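Local coordinates for protein endo-1,4-b-d-mannanase (Trichoderma reesei, PDB 1QNR) that probably catalyses the hydrolysis of internal beta-1,4-mannosidic bonds in mannans, as a family 5 glycoside hydrolase with a TIM-barrel catalytic domain, at residues 25-30 against 305-310; 40-45 against 97-102; 50-55 against 105-110. One frame throughout, in Å; residues are numbered along the deposited sequence.

Contact 1: residues 25-30 against 305-310; sequences NCYWCS and FWQWGD
Asn25 and Trp308 hold the end of strand 21-25 parallel to strand 300-309, the backbone bonding from Asn25 N to Phe305 O and from Trp308 N to Asn25 O (2.9 Å). This pairing joins the first strand of the (beta/alpha)8 TIM barrel to the last and so closes the cylinder. Phe305 O takes a second and straighter bond, from Asn25 ND2 (3.1 Å, 170° at the hydrogen), which comes from above the carbonyl plane while the oxygen stays within the amide plane of Asn25. ND2 also reaches Glu275 O, and OD1 accepts from Arg54 NH1, so the rotation of the buried amide is fixed.

A non-proline cis peptide links Trp306 to Gln307. The indole of Trp306 lies across the Asn25 side chain at nearly a right angle, CE3 to CB 3.4 Å, and its CH2 meets CD2 of Tyr27 at 3.7 Å; the two rings are almost parallel (6°) but touch rim to rim, neither covering the other. Tyr27 OH turns to Asn319. Extended beyond CG, Gln307 carries OE1 to the edge of the Trp28 ring, 3.5 Å from CD1. A water donates to this oxygen and accepts from Tyr27 N, bridging the segments.

Trp28 has CG wedged between its backbone N and carbonyl carbon (chi1 48°), which brings NE1 to Trp308 O at 3.2 Å, with the acceptor in the ring plane. One face of this indole carries the Cys26-Cys29 disulfide, Cys26 SG lying 3.3 Å above the plane over its centre. Trp308 NE1, in turn, donates to the anti side of Asp310 OD2 at 2.9 Å, an oxygen that His44 ND1 also bonds.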
loop_
_atom_site.group_PDB
_atom_site.type_symbol
_atom_site.label_atom_id
_atom_site.label_comp_id
_atom_site.label_asym_id
_atom_site.label_seq_id
_atom_site.Cartn_x
_atom_site.Cartn_y
_atom_site.Cartn_z
ATOM N N ASN A 25 7.785 0.803 2.463
ATOM C CA ASN A 25 7.195 1.234 1.197
ATOM C C ASN A 25 8.281 1.536 0.179
ATOM O O ASN A 25 9.301 2.205 0.514
ATOM C CB ASN A 25 6.372 2.569 1.375
ATOM C CG ASN A 25 5.059 2.252 2.066
ATOM O OD1 ASN A 25 4.010 1.933 1.457
ATOM N ND2 ASN A 25 5.022 2.316 3.421
ATOM N N CYS A 26 8.142 0.996 -1.038
ATOM C CA CYS A 26 9.059 1.265 -2.164
ATOM C C CYS A 26 8.262 1.406 -3.435
ATOM O O CYS A 26 8.225 0.535 -4.330
ATOM C CB CYS A 26 10.100 0.134 -2.265
ATOM S SG CYS A 26 11.375 0.548 -3.574
ATOM N N TYR A 27 7.491 2.524 -3.564
ATOM C CA TYR A 27 6.570 2.665 -4.704
ATOM C C TYR A 27 7.322 2.533 -6.015
ATOM O O TYR A 27 6.781 1.951 -6.992
ATOM C CB TYR A 27 5.724 3.981 -4.659
ATOM C CG TYR A 27 6.476 5.228 -5.111
ATOM C CD1 TYR A 27 6.532 5.549 -6.489
ATOM C CD2 TYR A 27 7.095 6.052 -4.195
ATOM C CE1 TYR A 27 7.274 6.680 -6.883
ATOM C CE2 TYR A 27 7.814 7.185 -4.580
ATOM C CZ TYR A 27 7.863 7.467 -5.934
ATOM O OH TYR A 27 8.580 8.619 -6.356
ATOM N N TRP A 28 8.533 3.091 -6.001
ATOM C CA TRP A 28 9.319 3.337 -7.219
ATOM C C TRP A 28 10.043 2.078 -7.691
ATOM O O TRP A 28 10.521 1.986 -8.858
ATOM C CB TRP A 28 10.324 4.488 -6.909
ATOM C CG TRP A 28 11.107 4.335 -5.621
ATOM C CD1 TRP A 28 10.813 4.946 -4.426
ATOM C CD2 TRP A 28 12.310 3.528 -5.366
ATOM N NE1 TRP A 28 11.742 4.529 -3.437
ATOM C CE2 TRP A 28 12.659 3.674 -4.012
ATOM C CE3 TRP A 28 13.124 2.674 -6.177
ATOM C CZ2 TRP A 28 13.793 3.095 -3.399
ATOM C CZ3 TRP A 28 14.227 2.044 -5.546
ATOM C CH2 TRP A 28 14.527 2.262 -4.191
ATOM N N CYS A 29 10.043 1.026 -6.854
ATOM C CA CYS A 29 10.677 -0.228 -7.263
ATOM C C CYS A 29 10.038 -0.812 -8.531
ATOM O O CYS A 29 10.661 -1.389 -9.449
ATOM C CB CYS A 29 10.484 -1.239 -6.053
ATOM S SG CYS A 29 11.754 -1.101 -4.670
ATOM N N SER A 30 8.688 -0.583 -8.658
ATOM C CA SER A 30 7.940 -1.093 -9.835
ATOM C C SER A 30 8.305 -0.467 -11.168
ATOM O O SER A 30 7.887 -1.032 -12.199
ATOM C CB SER A 30 6.396 -0.713 -9.660
ATOM O OG SER A 30 6.002 -1.340 -8.424
ATOM N N PHE A 305 7.237 1.663 7.319
ATOM C CA PHE A 305 7.523 3.094 7.220
ATOM C C PHE A 305 7.471 3.580 5.768
ATOM O O PHE A 305 7.728 2.814 4.809
ATOM C CB PHE A 305 8.884 3.454 7.863
ATOM C CG PHE A 305 10.123 2.820 7.228
ATOM C CD1 PHE A 305 10.532 1.537 7.550
ATOM C CD2 PHE A 305 10.810 3.507 6.221
ATOM C CE1 PHE A 305 11.709 1.010 7.009
ATOM C CE2 PHE A 305 11.986 2.932 5.653
ATOM C CZ PHE A 305 12.396 1.674 6.014
ATOM N N TRP A 306 7.137 4.890 5.608
ATOM C CA TRP A 306 7.288 5.573 4.314
ATOM C C TRP A 306 8.543 6.418 4.387
ATOM O O TRP A 306 8.570 7.378 5.244
ATOM C CB TRP A 306 6.022 6.455 4.009
ATOM C CG TRP A 306 6.175 7.124 2.655
ATOM C CD1 TRP A 306 6.850 8.285 2.370
ATOM C CD2 TRP A 306 5.622 6.677 1.395
ATOM N NE1 TRP A 306 6.780 8.565 1.020
ATOM C CE2 TRP A 306 6.003 7.591 0.385
ATOM C CE3 TRP A 306 4.810 5.578 1.041
ATOM C CZ2 TRP A 306 5.671 7.447 -0.944
ATOM C CZ3 TRP A 306 4.394 5.464 -0.309
ATOM C CH2 TRP A 306 4.826 6.370 -1.306
ATOM N N GLN A 307 9.675 6.143 3.697
ATOM C CA GLN A 307 9.773 5.109 2.660
ATOM C C GLN A 307 11.256 4.729 2.498
ATOM O O GLN A 307 12.172 5.444 2.960
ATOM C CB GLN A 307 9.287 5.639 1.293
ATOM C CG GLN A 307 10.103 6.859 0.733
ATOM C CD GLN A 307 9.745 7.195 -0.724
ATOM O OE1 GLN A 307 9.408 6.382 -1.572
ATOM N NE2 GLN A 307 9.871 8.518 -1.079
ATOM N N TRP A 308 11.506 3.568 1.826
ATOM C CA TRP A 308 12.884 3.179 1.517
ATOM C C TRP A 308 13.568 4.105 0.519
ATOM O O TRP A 308 12.929 4.507 -0.466
ATOM C CB TRP A 308 12.807 1.735 0.877
ATOM C CG TRP A 308 14.138 0.992 0.805
ATOM C CD1 TRP A 308 14.993 0.920 -0.236
ATOM C CD2 TRP A 308 14.753 0.338 1.935
ATOM N NE1 TRP A 308 16.116 0.145 0.137
ATOM C CE2 TRP A 308 16.000 -0.171 1.502
ATOM C CE3 TRP A 308 14.317 0.094 3.267
ATOM C CZ2 TRP A 308 16.868 -0.922 2.334
ATOM C CZ3 TRP A 308 15.187 -0.649 4.097
ATOM C CH2 TRP A 308 16.460 -1.133 3.617
ATOM N N GLY A 309 14.851 4.411 0.774
ATOM C CA GLY A 309 15.706 5.090 -0.240
ATOM C C GLY A 309 16.957 4.220 -0.465
ATOM O O GLY A 309 17.405 3.580 0.489
ATOM N N ASP A 310 17.375 4.176 -1.733
ATOM C CA ASP A 310 18.592 3.358 -1.988
ATOM C C ASP A 310 19.356 3.954 -3.170
ATOM O O ASP A 310 18.944 4.970 -3.785
ATOM C CB ASP A 310 18.167 1.889 -2.297
ATOM C CG ASP A 310 19.165 0.887 -1.714
ATOM O OD1 ASP A 310 20.418 1.124 -1.736
ATOM O OD2 ASP A 310 18.689 -0.201 -1.255
HETATM O O HOH W 1 7.485 4.351 -1.275
HETATM O O HOH W 2 9.526 10.022 -4.111
#

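Contact 2: residues 40-45 against 97-102; sequences STFSHI and QSAEQH
Phe42 and Ser43 of helix 35-47 face His102 of helix 90-102; the axes of segments 40-45 and 97-102 come within 10.0 Å and run in the same general direction at a crossing angle of -35°, and the nearest CA atoms, of Ser43 and His102, are 6.7 Å apart. The imidazole of His102 turns one face to the first helix. Phe42 CB sits over that face in a CH-pi contact, 4.2 Å from the ring centroid, and the backbone N of Ser43 lies over the same face, also off centre.

The ring is held by ND1, which donates to Ser98 O at 3.0 Å. That carbonyl also accepts the helical bond of His102 N, the two donors arriving from opposite faces of its plane. Ser98 OG turns chiefly to Asp39 and receives a weak bond from ND1. With CG anti to its carbonyl carbon (chi1 -81°), Phe42 reaches past His102: CD2 comes 3.4 Å from Ser98 OG, and Ala99 N lies at the ring edge.

Replacing His102 with an alanine would probably open a gap beside Phe42 CB and Ser43 and leave Ser98 O with the main-chain donor alone.

These are successive outer helices of the barrel; Phe42 also touches Cys29 and Leu104 in loops, while Thr41, His44 and Ile45 pack against Trp308 of strand 300-309.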
loop_
_atom_site.group_PDB
_atom_site.type_symbol
_atom_site.label_atom_id
_atom_site.label_comp_id
_atom_site.label_asym_id
_atom_site.label_seq_id
_atom_site.Cartn_x
_atom_site.Cartn_y
_atom_site.Cartn_z
ATOM N N SER A 40 19.634 -5.237 -6.312
ATOM C CA SER A 40 20.407 -4.695 -5.186
ATOM C C SER A 40 19.493 -4.122 -4.110
ATOM O O SER A 40 19.749 -4.287 -2.911
ATOM C CB SER A 40 21.463 -3.667 -5.657
ATOM O OG SER A 40 20.892 -2.585 -6.376
ATOM N N THR A 41 18.406 -3.468 -4.497
ATOM C CA THR A 41 17.483 -2.877 -3.520
ATOM C C THR A 41 16.813 -3.983 -2.679
ATOM O O THR A 41 16.752 -3.901 -1.431
ATOM C CB THR A 41 16.416 -2.059 -4.279
ATOM O OG1 THR A 41 17.088 -1.017 -5.056
ATOM C CG2 THR A 41 15.433 -1.373 -3.300
ATOM N N PHE A 42 16.310 -5.050 -3.347
ATOM C CA PHE A 42 15.681 -6.147 -2.579
ATOM C C PHE A 42 16.705 -6.921 -1.771
ATOM O O PHE A 42 16.349 -7.419 -0.651
ATOM C CB PHE A 42 14.851 -7.040 -3.527
ATOM C CG PHE A 42 13.491 -6.496 -3.859
ATOM C CD1 PHE A 42 13.046 -5.211 -3.537
ATOM C CD2 PHE A 42 12.582 -7.358 -4.486
ATOM C CE1 PHE A 42 11.719 -4.780 -3.814
ATOM C CE2 PHE A 42 11.302 -6.939 -4.774
ATOM C CZ PHE A 42 10.860 -5.646 -4.443
ATOM N N SER A 43 17.960 -7.027 -2.219
ATOM C CA SER A 43 18.987 -7.652 -1.354
ATOM C C SER A 43 19.125 -6.882 -0.057
ATOM O O SER A 43 19.166 -7.406 1.071
ATOM C CB SER A 43 20.345 -7.762 -2.133
ATOM O OG SER A 43 21.349 -8.367 -1.258
ATOM N N HIS A 44 19.156 -5.535 -0.091
ATOM C CA HIS A 44 19.319 -4.683 1.104
ATOM C C HIS A 44 18.111 -4.736 2.040
ATOM O O HIS A 44 18.248 -4.785 3.275
ATOM C CB HIS A 44 19.534 -3.226 0.632
ATOM C CG HIS A 44 20.746 -3.045 -0.214
ATOM N ND1 HIS A 44 20.866 -1.919 -1.005
ATOM C CD2 HIS A 44 21.898 -3.764 -0.429
ATOM C CE1 HIS A 44 21.999 -1.952 -1.709
ATOM N NE2 HIS A 44 22.656 -3.067 -1.377
ATOM N N ILE A 45 16.888 -4.723 1.436
ATOM C CA ILE A 45 15.674 -4.845 2.299
ATOM C C ILE A 45 15.646 -6.217 2.990
ATOM O O ILE A 45 15.400 -6.279 4.210
ATOM C CB ILE A 45 14.418 -4.656 1.390
ATOM C CG1 ILE A 45 14.343 -3.209 0.934
ATOM C CG2 ILE A 45 13.117 -5.071 2.097
ATOM C CD1 ILE A 45 13.223 -2.938 -0.108
ATOM N N GLN A 97 9.421 -11.533 -9.593
ATOM C CA GLN A 97 10.486 -12.546 -9.720
ATOM C C GLN A 97 11.533 -12.350 -8.630
ATOM O O GLN A 97 11.964 -13.310 -7.963
ATOM C CB GLN A 97 11.104 -12.486 -11.155
ATOM C CG GLN A 97 12.266 -13.490 -11.284
ATOM C CD GLN A 97 13.107 -13.434 -12.518
ATOM O OE1 GLN A 97 14.305 -13.948 -12.539
ATOM N NE2 GLN A 97 12.653 -12.913 -13.616
ATOM N N SER A 98 11.974 -11.092 -8.407
ATOM C CA SER A 98 13.012 -10.776 -7.384
ATOM C C SER A 98 12.487 -10.999 -5.988
ATOM O O SER A 98 13.199 -11.451 -5.049
ATOM C CB SER A 98 13.485 -9.309 -7.636
ATOM O OG SER A 98 14.567 -9.036 -6.727
ATOM N N ALA A 99 11.186 -10.669 -5.729
ATOM C CA ALA A 99 10.605 -10.948 -4.381
ATOM C C ALA A 99 10.612 -12.459 -4.133
ATOM O O ALA A 99 10.954 -12.920 -3.014
ATOM C CB ALA A 99 9.163 -10.391 -4.322
ATOM N N GLU A 100 10.240 -13.276 -5.144
ATOM C CA GLU A 100 10.308 -14.738 -4.950
ATOM C C GLU A 100 11.748 -15.183 -4.620
ATOM O O GLU A 100 11.932 -16.030 -3.697
ATOM C CB GLU A 100 9.851 -15.435 -6.246
ATOM C CG GLU A 100 8.352 -15.250 -6.574
ATOM C CD GLU A 100 7.943 -15.871 -7.889
ATOM O OE1 GLU A 100 8.773 -16.177 -8.760
ATOM O OE2 GLU A 100 6.708 -16.003 -8.070
ATOM N N GLN A 101 12.751 -14.639 -5.283
ATOM C CA GLN A 101 14.138 -15.061 -5.046
ATOM C C GLN A 101 14.658 -14.627 -3.696
ATOM O O GLN A 101 15.493 -15.340 -3.083
ATOM C CB GLN A 101 15.021 -14.444 -6.156
ATOM C CG GLN A 101 16.542 -14.599 -6.035
ATOM C CD GLN A 101 17.247 -13.771 -7.137
ATOM O OE1 GLN A 101 16.767 -13.820 -8.309
ATOM N NE2 GLN A 101 18.228 -13.086 -6.608
ATOM N N HIS A 102 14.257 -13.442 -3.205
ATOM C CA HIS A 102 14.742 -12.856 -1.959
ATOM C C HIS A 102 13.838 -13.192 -0.779
ATOM O O HIS A 102 14.060 -12.656 0.326
ATOM C CB HIS A 102 14.990 -11.329 -2.083
ATOM C CG HIS A 102 16.136 -10.920 -2.976
ATOM N ND1 HIS A 102 15.969 -10.597 -4.293
ATOM C CD2 HIS A 102 17.509 -10.811 -2.714
ATOM C CE1 HIS A 102 17.172 -10.294 -4.847
ATOM N NE2 HIS A 102 18.035 -10.432 -3.907
#

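Contact 3: residues 50-55 against 105-110; sequences LKVVRV and KLIIPF
The guanidinium of Arg54 meets Ile107 at its edge, with CG2 near the guanidinium plane. The closest approach of the two side chains is lower on the arginine, CD to Ile107 CG2 at 4.0 Å. CG stands anti to the backbone N (chi1 -177°) and the chain stays extended, delivering the charged end to salt bridges of NE with Glu165 and Glu275 and of NH1 with Glu276; NH2 bonds Asn168. Gripped in this way by three acids, the group is fixed in its rotation.

Arg54 belongs to the first of two neighbouring parallel strands of the TIM barrel, 52-54 and 105-109, their axes 4.7 Å apart. Bonds alternate along them: Lys105 N to Lys51 O, Val53 N to Lys105 O (2.9 Å), Ile107 N to Val53 O and Val55 N to Ile107 O. Val52 CG1 touches Ile107 CG1 on the face shared with Arg54 and Met304. On the other, Leu106 CD2 lies 4.0 Å from Val53 CB. Val55 CG2 runs alongside Ile108 CG1. Proline has no N-H to continue the ladder, and Pro109 CD abuts Val55 O at 3.2 Å.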
loop_
_atom_site.group_PDB
_atom_site.type_symbol
_atom_site.label_atom_id
_atom_site.label_comp_id
_atom_site.label_asym_id
_atom_site.label_seq_id
_atom_site.Cartn_x
_atom_site.Cartn_y
_atom_site.Cartn_z
ATOM N N LEU A 50 13.605 -7.009 6.938
ATOM C CA LEU A 50 12.228 -6.655 6.596
ATOM C C LEU A 50 11.631 -7.797 5.767
ATOM O O LEU A 50 12.333 -8.427 4.929
ATOM C CB LEU A 50 12.246 -5.329 5.800
ATOM C CG LEU A 50 12.779 -4.118 6.607
ATOM C CD1 LEU A 50 12.810 -2.880 5.689
ATOM C CD2 LEU A 50 11.969 -3.823 7.856
ATOM N N LYS A 51 10.326 -7.978 5.916
ATOM C CA LYS A 51 9.705 -9.181 5.256
ATOM C C LYS A 51 8.716 -8.800 4.180
ATOM O O LYS A 51 8.335 -9.670 3.317
ATOM C CB LYS A 51 8.915 -10.009 6.320
ATOM C CG LYS A 51 9.904 -10.824 7.225
ATOM C CD LYS A 51 9.048 -11.747 8.166
ATOM C CE LYS A 51 10.036 -12.627 8.979
ATOM N NZ LYS A 51 9.267 -13.586 9.911
ATOM N N VAL A 52 8.248 -7.548 4.104
ATOM C CA VAL A 52 7.141 -7.115 3.209
ATOM C C VAL A 52 7.483 -5.754 2.590
ATOM O O VAL A 52 8.010 -4.864 3.306
ATOM C CB VAL A 52 5.814 -7.000 4.010
ATOM C CG1 VAL A 52 4.649 -6.743 2.998
ATOM C CG2 VAL A 52 5.476 -8.273 4.801
ATOM N N VAL A 53 7.222 -5.619 1.290
ATOM C CA VAL A 53 7.483 -4.374 0.549
ATOM C C VAL A 53 6.166 -3.966 -0.139
ATOM O O VAL A 53 5.504 -4.800 -0.784
ATOM C CB VAL A 53 8.593 -4.529 -0.547
ATOM C CG1 VAL A 53 8.964 -3.153 -1.137
ATOM C CG2 VAL A 53 9.820 -5.167 0.049
ATOM N N ARG A 54 5.828 -2.665 -0.050
ATOM C CA ARG A 54 4.618 -2.126 -0.754
ATOM C C ARG A 54 5.092 -1.418 -2.017
ATOM O O ARG A 54 5.950 -0.497 -1.943
ATOM C CB ARG A 54 3.822 -1.274 0.236
ATOM C CG ARG A 54 2.497 -0.743 -0.408
ATOM C CD ARG A 54 1.544 -0.358 0.754
ATOM N NE ARG A 54 0.332 0.370 0.280
ATOM C CZ ARG A 54 0.245 1.722 0.205
ATOM N NH1 ARG A 54 1.311 2.495 0.478
ATOM N NH2 ARG A 54 -0.951 2.242 -0.098
ATOM N N VAL A 55 4.591 -1.832 -3.199
ATOM C CA VAL A 55 5.066 -1.268 -4.538
ATOM C C VAL A 55 3.835 -0.816 -5.305
ATOM O O VAL A 55 2.739 -1.418 -5.138
ATOM C CB VAL A 55 5.894 -2.340 -5.306
ATOM C CG1 VAL A 55 7.097 -2.805 -4.456
ATOM C CG2 VAL A 55 5.066 -3.554 -5.760
ATOM N N LYS A 105 7.597 -10.556 0.512
ATOM C CA LYS A 105 6.181 -10.566 0.082
ATOM C C LYS A 105 5.784 -9.124 -0.342
ATOM O O LYS A 105 6.363 -8.172 0.220
ATOM C CB LYS A 105 5.250 -10.966 1.256
ATOM C CG LYS A 105 5.696 -12.343 1.887
ATOM C CD LYS A 105 5.660 -13.495 0.896
ATOM C CE LYS A 105 5.961 -14.807 1.655
ATOM N NZ LYS A 105 6.182 -15.924 0.644
ATOM N N LEU A 106 4.837 -8.996 -1.258
ATOM C CA LEU A 106 4.475 -7.667 -1.771
ATOM C C LEU A 106 2.996 -7.254 -1.564
ATOM O O LEU A 106 2.070 -8.067 -1.750
ATOM C CB LEU A 106 4.665 -7.694 -3.305
ATOM C CG LEU A 106 6.095 -8.065 -3.807
ATOM C CD1 LEU A 106 6.071 -8.233 -5.326
ATOM C CD2 LEU A 106 7.055 -6.943 -3.348
ATOM N N ILE A 107 2.797 -5.977 -1.151
ATOM C CA ILE A 107 1.419 -5.407 -1.135
ATOM C C ILE A 107 1.312 -4.585 -2.420
ATOM O O ILE A 107 2.175 -3.708 -2.645
ATOM C CB ILE A 107 1.148 -4.589 0.128
ATOM C CG1 ILE A 107 1.164 -5.531 1.344
ATOM C CG2 ILE A 107 -0.222 -3.830 -0.001
ATOM C CD1 ILE A 107 0.988 -4.837 2.728
ATOM N N ILE A 108 0.256 -4.805 -3.242
ATOM C CA ILE A 108 0.156 -4.136 -4.546
ATOM C C ILE A 108 -1.213 -3.484 -4.777
ATOM O O ILE A 108 -2.238 -4.175 -4.995
ATOM C CB ILE A 108 0.418 -5.178 -5.698
ATOM C CG1 ILE A 108 1.778 -5.876 -5.525
ATOM C CG2 ILE A 108 0.350 -4.455 -7.070
ATOM C CD1 ILE A 108 2.139 -6.887 -6.624
ATOM N N PRO A 109 -1.280 -2.139 -4.695
ATOM C CA PRO A 109 -2.528 -1.405 -4.995
ATOM C C PRO A 109 -2.713 -1.197 -6.496
ATOM O O PRO A 109 -1.755 -1.011 -7.262
ATOM C CB PRO A 109 -2.348 -0.019 -4.252
ATOM C CG PRO A 109 -0.830 0.142 -4.286
ATOM C CD PRO A 109 -0.250 -1.256 -4.085
ATOM N N PHE A 110 -4.011 -1.147 -6.945
ATOM C CA PHE A 110 -4.372 -1.083 -8.359
ATOM C C PHE A 110 -4.604 0.299 -8.957
ATOM O O PHE A 110 -4.573 0.380 -10.200
ATOM C CB PHE A 110 -5.652 -1.938 -8.641
ATOM C CG PHE A 110 -5.578 -3.384 -8.200
ATOM C CD1 PHE A 110 -4.630 -4.248 -8.773
ATOM C CD2 PHE A 110 -6.474 -3.872 -7.249
ATOM C CE1 PHE A 110 -4.593 -5.584 -8.398
ATOM C CE2 PHE A 110 -6.406 -5.227 -6.867
ATOM C CZ PHE A 110 -5.482 -6.092 -7.444
#

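Contact 1 closes the barrel, first strand to last; contact 3 joins the second to the third. Their centres lie 10 Å apart on one sheet, where strand 21-25 runs beside strand 52-54 and Cys26 N probably bonds Arg54 O at 2.8 Å. Contact 2 covers both from outside, its centre 13 and 12 Å from theirs. Ile45 CG1 packs 3.5 Å from Trp308 CE2, and Ala99 CB lies 3.9 Å from Leu106 CG. The Arg54 side chain comes about 9 Å (nearest atoms) from a bound beta-D-mannopyranose, that of Tyr27 about 3 Å from a glycerol, probably from crystallisation. Contacts 1 and 3 probably border the substrate cleft, which in this family opens at the carboxy-terminal strand ends.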